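ABC transporter, substrate-binding protein (PDB 5G5Y) binds short- and long-chain fructooligosaccharides, preferring tetrasaccharides and larger, for import by the FusABC-MsmK ABC transporter of Streptococcus pneumoniae. Local coordinates at residues 329-342 and 375-387. Residues are numbered along the deposited sequence; the frame is centred on the assembly and turned at random.
Sequences QYAPLQSVQNNWGT and RQKTEVGGPLAIL
Part of the fructooligosaccharide-binding site is built where the C-terminal end of helix 332-340 meets Arg375 and Glu379; Trp340, Arg375 and Glu379 all bind substrate. The arginine chain runs extended from CG to NE, with CG trans to the backbone N (chi1 179°), which carries its guanidinium to the helix end. There NH2 donates to Asn339 O at 2.9 Å from above the carbonyl plane, and NE adds a weak bond to the same oxygen. NE also forms a salt bridge with Glu379 OE1 (2.9 Å). Glu379 OE1 and Asn339 O, both acceptors, lie 3.2 Å apart, and the NE proton they share probably offsets their repulsion. The indole of Trp340 turns its rim to one guanidinium face, CD1 3.5 Å above the centre and the planes 61° apart, so this is no parallel stack. Ile386 CD1 makes a CH-pi contact over the six-membered ring of Trp340, its slim end also touching the Asn339 amide. Hydrogen bonds fix that amide at both ends, ND2 to the substrate-binding Glu123 and OD1 from Trp121 NE1. A single oxygen ties down the loop after helix 370-378: Asn338 O accepts from Val380 N at 2.9 Å, on a lone pair, and from Gly381 N, above the carbonyl plane. Glycine suits position 381, where phi is positive. Farther along, the axes of the short segments 332-340 and 384-386 cross at 101°. Ser335's short side chain brings OG to the strand backbone, accepting a nearly straight bond from Ala385 N (3.0 Å) and donating to Gln329 O. Arg375 thus divides its charge between a carboxylate and a helix-end carbonyl, which probably holds it beside Trp340 in this sugar-free form.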
loop_
_atom_site.group_PDB
_atom_site.type_symbol
_atom_site.label_atom_id
_atom_site.label_comp_id
_atom_site.label_asym_id
_atom_site.label_seq_id
_atom_site.Cartn_x
_atom_site.Cartn_y
_atom_site.Cartn_z
ATOM N N GLN A 329 2.017 23.220 3.050
ATOM C CA GLN A 329 1.603 21.862 3.432
ATOM C C GLN A 329 2.788 20.884 3.428
ATOM O O GLN A 329 2.739 19.882 4.145
ATOM C CB GLN A 329 0.496 21.312 2.567
ATOM C CG GLN A 329 -0.628 22.290 2.253
ATOM C CD GLN A 329 -1.143 23.036 3.482
ATOM O OE1 GLN A 329 -1.469 22.428 4.495
ATOM N NE2 GLN A 329 -1.185 24.372 3.404
ATOM N N TYR A 330 3.821 21.193 2.635
ATOM C CA TYR A 330 5.050 20.416 2.522
ATOM C C TYR A 330 6.145 20.775 3.533
ATOM O O TYR A 330 7.176 20.114 3.567
ATOM C CB TYR A 330 5.608 20.515 1.090
ATOM C CG TYR A 330 4.832 19.725 0.091
ATOM C CD1 TYR A 330 4.875 18.316 0.090
ATOM C CD2 TYR A 330 4.060 20.351 -0.871
ATOM C CE1 TYR A 330 4.146 17.577 -0.835
ATOM C CE2 TYR A 330 3.346 19.618 -1.831
ATOM C CZ TYR A 330 3.397 18.225 -1.803
ATOM O OH TYR A 330 2.677 17.501 -2.732
ATOM N N ALA A 331 5.946 21.820 4.361
ATOM C CA ALA A 331 6.804 22.009 5.538
ATOM C C ALA A 331 6.671 20.740 6.399
ATOM O O ALA A 331 5.547 20.267 6.629
ATOM C CB ALA A 331 6.401 23.261 6.334
ATOM N N PRO A 332 7.793 20.153 6.835
ATOM C CA PRO A 332 7.769 18.839 7.532
ATOM C C PRO A 332 6.753 18.716 8.696
ATOM O O PRO A 332 5.969 17.762 8.740
ATOM C CB PRO A 332 9.195 18.707 8.047
ATOM C CG PRO A 332 9.990 19.440 7.019
ATOM C CD PRO A 332 9.178 20.634 6.642
ATOM N N LEU A 333 6.741 19.689 9.618
ATOM C CA LEU A 333 5.770 19.629 10.748
ATOM C C LEU A 333 4.317 19.712 10.276
ATOM O O LEU A 333 3.404 19.114 10.875
ATOM C CB LEU A 333 6.032 20.724 11.782
ATOM C CG LEU A 333 7.027 20.386 12.904
ATOM C CD1 LEU A 333 7.328 21.679 13.664
ATOM C CD2 LEU A 333 6.518 19.337 13.879
ATOM N N GLN A 334 4.099 20.439 9.187
ATOM C CA GLN A 334 2.784 20.577 8.651
ATOM C C GLN A 334 2.372 19.276 7.952
ATOM O O GLN A 334 1.241 18.847 8.121
ATOM C CB GLN A 334 2.711 21.741 7.663
ATOM C CG GLN A 334 1.272 22.142 7.341
ATOM C CD GLN A 334 0.580 22.817 8.517
ATOM O OE1 GLN A 334 1.069 23.796 9.041
ATOM N NE2 GLN A 334 -0.524 22.258 8.960
ATOM N N SER A 335 3.257 18.707 7.117
ATOM C CA SER A 335 2.972 17.422 6.484
ATOM C C SER A 335 2.585 16.334 7.496
ATOM O O SER A 335 1.640 15.578 7.282
ATOM C CB SER A 335 4.137 16.964 5.620
ATOM O OG SER A 335 4.256 17.747 4.470
ATOM N N VAL A 336 3.322 16.259 8.604
ATOM C CA VAL A 336 3.077 15.234 9.570
ATOM C C VAL A 336 1.665 15.414 10.157
ATOM O O VAL A 336 0.891 14.473 10.189
ATOM C CB VAL A 336 4.161 15.211 10.670
ATOM C CG1 VAL A 336 3.756 14.358 11.853
ATOM C CG2 VAL A 336 5.506 14.769 10.083
ATOM N N GLN A 337 1.329 16.628 10.586
ATOM C CA GLN A 337 -0.002 16.873 11.173
ATOM C C GLN A 337 -1.113 16.681 10.156
ATOM O O GLN A 337 -2.142 16.029 10.453
ATOM C CB GLN A 337 -0.074 18.285 11.738
ATOM C CG GLN A 337 0.834 18.525 12.908
ATOM C CD GLN A 337 0.817 19.975 13.313
ATOM O OE1 GLN A 337 -0.121 20.405 13.954
ATOM N NE2 GLN A 337 1.855 20.732 12.927
ATOM N N ASN A 338 -0.914 17.181 8.933
ATOM C CA ASN A 338 -1.957 17.025 7.913
ATOM C C ASN A 338 -2.309 15.556 7.678
ATOM O O ASN A 338 -3.474 15.204 7.474
ATOM C CB ASN A 338 -1.563 17.680 6.590
ATOM C CG ASN A 338 -1.549 19.204 6.673
ATOM O OD1 ASN A 338 -1.812 19.797 7.726
ATOM N ND2 ASN A 338 -1.198 19.838 5.563
ATOM N N ASN A 339 -1.293 14.716 7.753
ATOM C CA ASN A 339 -1.437 13.283 7.524
ATOM C C ASN A 339 -2.118 12.585 8.714
ATOM O O ASN A 339 -2.910 11.676 8.516
ATOM C CB ASN A 339 -0.056 12.663 7.317
ATOM C CG ASN A 339 -0.107 11.264 6.680
ATOM O OD1 ASN A 339 -0.770 11.059 5.672
ATOM N ND2 ASN A 339 0.626 10.322 7.246
ATOM N N TRP A 340 -1.735 12.959 9.932
ATOM C CA TRP A 340 -2.035 12.141 11.111
ATOM C C TRP A 340 -2.866 12.773 12.234
ATOM O O TRP A 340 -3.432 12.021 13.040
ATOM C CB TRP A 340 -0.736 11.572 11.708
ATOM C CG TRP A 340 -0.176 10.384 11.015
ATOM C CD1 TRP A 340 -0.878 9.299 10.521
ATOM C CD2 TRP A 340 1.208 10.087 10.799
ATOM N NE1 TRP A 340 -0.000 8.367 9.968
ATOM C CE2 TRP A 340 1.280 8.817 10.137
ATOM C CE3 TRP A 340 2.393 10.764 11.064
ATOM C CZ2 TRP A 340 2.493 8.250 9.722
ATOM C CZ3 TRP A 340 3.605 10.166 10.680
ATOM C CH2 TRP A 340 3.634 8.932 10.020
ATOM N N GLY A 341 -2.875 14.103 12.346
ATOM C CA GLY A 341 -3.585 14.788 13.425
ATOM C C GLY A 341 -2.797 15.921 14.015
ATOM O O GLY A 341 -1.811 16.359 13.438
ATOM N N THR A 342 -3.209 16.412 15.180
ATOM C CA THR A 342 -2.542 17.576 15.725
ATOM C C THR A 342 -2.373 17.511 17.263
ATOM O O THR A 342 -2.562 16.475 17.863
ATOM C CB THR A 342 -3.226 18.865 15.199
ATOM O OG1 THR A 342 -2.431 20.010 15.526
ATOM C CG2 THR A 342 -4.662 19.016 15.761
ATOM N N ARG A 375 -8.161 10.387 14.282
ATOM C CA ARG A 375 -7.379 10.761 13.094
ATOM C C ARG A 375 -8.329 11.348 12.024
ATOM O O ARG A 375 -8.091 12.437 11.481
ATOM C CB ARG A 375 -6.609 9.586 12.533
ATOM C CG ARG A 375 -5.835 9.973 11.286
ATOM C CD ARG A 375 -5.188 8.783 10.592
ATOM N NE ARG A 375 -4.433 9.243 9.413
ATOM C CZ ARG A 375 -3.698 8.452 8.621
ATOM N NH1 ARG A 375 -3.597 7.157 8.872
ATOM N NH2 ARG A 375 -3.042 8.958 7.581
ATOM N N GLN A 376 -9.414 10.635 11.757
ATOM C CA GLN A 376 -10.414 11.084 10.777
ATOM C C GLN A 376 -11.029 12.428 11.114
ATOM O O GLN A 376 -11.376 13.171 10.214
ATOM C CB GLN A 376 -11.543 10.076 10.642
ATOM C CG GLN A 376 -11.261 8.859 9.821
ATOM C CD GLN A 376 -12.349 7.848 10.109
ATOM O OE1 GLN A 376 -13.467 7.995 9.609
ATOM N NE2 GLN A 376 -12.074 6.893 11.017
ATOM N N LYS A 377 -11.196 12.710 12.409
ATOM C CA LYS A 377 -11.752 13.973 12.857
ATOM C C LYS A 377 -10.811 15.160 12.753
ATOM O O LYS A 377 -11.292 16.296 12.678
ATOM C CB LYS A 377 -12.251 13.872 14.310
ATOM C CG LYS A 377 -13.417 12.932 14.529
ATOM C CD LYS A 377 -13.753 12.952 16.025
ATOM C CE LYS A 377 -14.817 11.968 16.438
ATOM N NZ LYS A 377 -14.860 11.877 17.926
ATOM N N THR A 378 -9.489 14.909 12.740
ATOM C CA THR A 378 -8.472 15.962 12.945
ATOM C C THR A 378 -7.427 16.116 11.828
ATOM O O THR A 378 -6.838 17.185 11.715
ATOM C CB THR A 378 -7.766 15.802 14.320
ATOM O OG1 THR A 378 -7.010 14.581 14.401
ATOM C CG2 THR A 378 -8.831 15.824 15.476
ATOM N N GLU A 379 -7.173 15.055 11.059
ATOM C CA GLU A 379 -6.292 15.114 9.892
ATOM C C GLU A 379 -6.926 15.966 8.792
ATOM O O GLU A 379 -8.142 16.215 8.784
ATOM C CB GLU A 379 -6.033 13.697 9.307
ATOM C CG GLU A 379 -7.216 13.154 8.507
ATOM C CD GLU A 379 -7.130 11.657 8.174
ATOM O OE1 GLU A 379 -6.017 11.135 7.978
ATOM O OE2 GLU A 379 -8.193 10.991 8.111
ATOM N N VAL A 380 -6.124 16.375 7.816
ATOM C CA VAL A 380 -6.674 17.051 6.658
ATOM C C VAL A 380 -6.389 16.395 5.322
ATOM O O VAL A 380 -7.038 16.753 4.333
ATOM C CB VAL A 380 -6.267 18.557 6.597
ATOM C CG1 VAL A 380 -6.478 19.255 7.961
ATOM C CG2 VAL A 380 -4.857 18.724 6.197
ATOM N N GLY A 381 -5.429 15.477 5.254
ATOM C CA GLY A 381 -5.082 14.841 3.985
ATOM C C GLY A 381 -4.427 15.854 3.085
ATOM O O GLY A 381 -3.704 16.738 3.556
ATOM N N GLY A 382 -4.706 15.751 1.792
ATOM C CA GLY A 382 -4.148 16.641 0.823
ATOM C C GLY A 382 -2.688 16.356 0.509
ATOM O O GLY A 382 -2.132 15.323 0.931
ATOM N N PRO A 383 -2.043 17.296 -0.210
ATOM C CA PRO A 383 -0.656 17.097 -0.635
ATOM C C PRO A 383 0.301 17.292 0.545
ATOM O O PRO A 383 0.168 18.261 1.327
ATOM C CB PRO A 383 -0.479 18.178 -1.699
ATOM C CG PRO A 383 -1.331 19.302 -1.202
ATOM C CD PRO A 383 -2.530 18.647 -0.553
ATOM N N LEU A 384 1.267 16.391 0.685
ATOM C CA LEU A 384 2.178 16.400 1.804
ATOM C C LEU A 384 3.289 15.385 1.596
ATOM O O LEU A 384 3.203 14.475 0.718
ATOM C CB LEU A 384 1.412 16.097 3.133
ATOM C CG LEU A 384 0.789 14.693 3.307
ATOM C CD1 LEU A 384 1.788 13.688 3.851
ATOM C CD2 LEU A 384 -0.470 14.750 4.213
ATOM N N ALA A 385 4.333 15.528 2.404
ATOM C CA ALA A 385 5.432 14.589 2.393
ATOM C C ALA A 385 6.023 14.339 3.753
ATOM O O ALA A 385 6.389 15.280 4.457
ATOM C CB ALA A 385 6.536 15.030 1.465
ATOM N N ILE A 386 6.121 13.049 4.076
ATOM C CA ILE A 386 6.841 12.552 5.256
ATOM C C ILE A 386 7.931 11.610 4.762
ATOM O O ILE A 386 7.652 10.546 4.170
ATOM C CB ILE A 386 5.922 11.833 6.236
ATOM C CG1 ILE A 386 4.751 12.756 6.619
ATOM C CG2 ILE A 386 6.670 11.426 7.503
ATOM C CD1 ILE A 386 3.638 12.062 7.370
ATOM N N LEU A 387 9.167 12.021 4.995
ATOM C CA LEU A 387 10.342 11.262 4.574
ATOM C C LEU A 387 10.830 10.469 5.771
ATOM O O LEU A 387 10.618 10.859 6.930
ATOM C CB LEU A 387 11.438 12.175 4.043
ATOM C CG LEU A 387 11.023 13.068 2.876
ATOM C CD1 LEU A 387 12.206 13.823 2.327
ATOM C CD2 LEU A 387 10.338 12.274 1.778
HETATM O O HOH W 1 7.638 17.542 4.341
HETATM O O HOH W 2 -1.836 18.509 3.086
HETATM O O HOH W 3 -5.346 15.228 16.668
#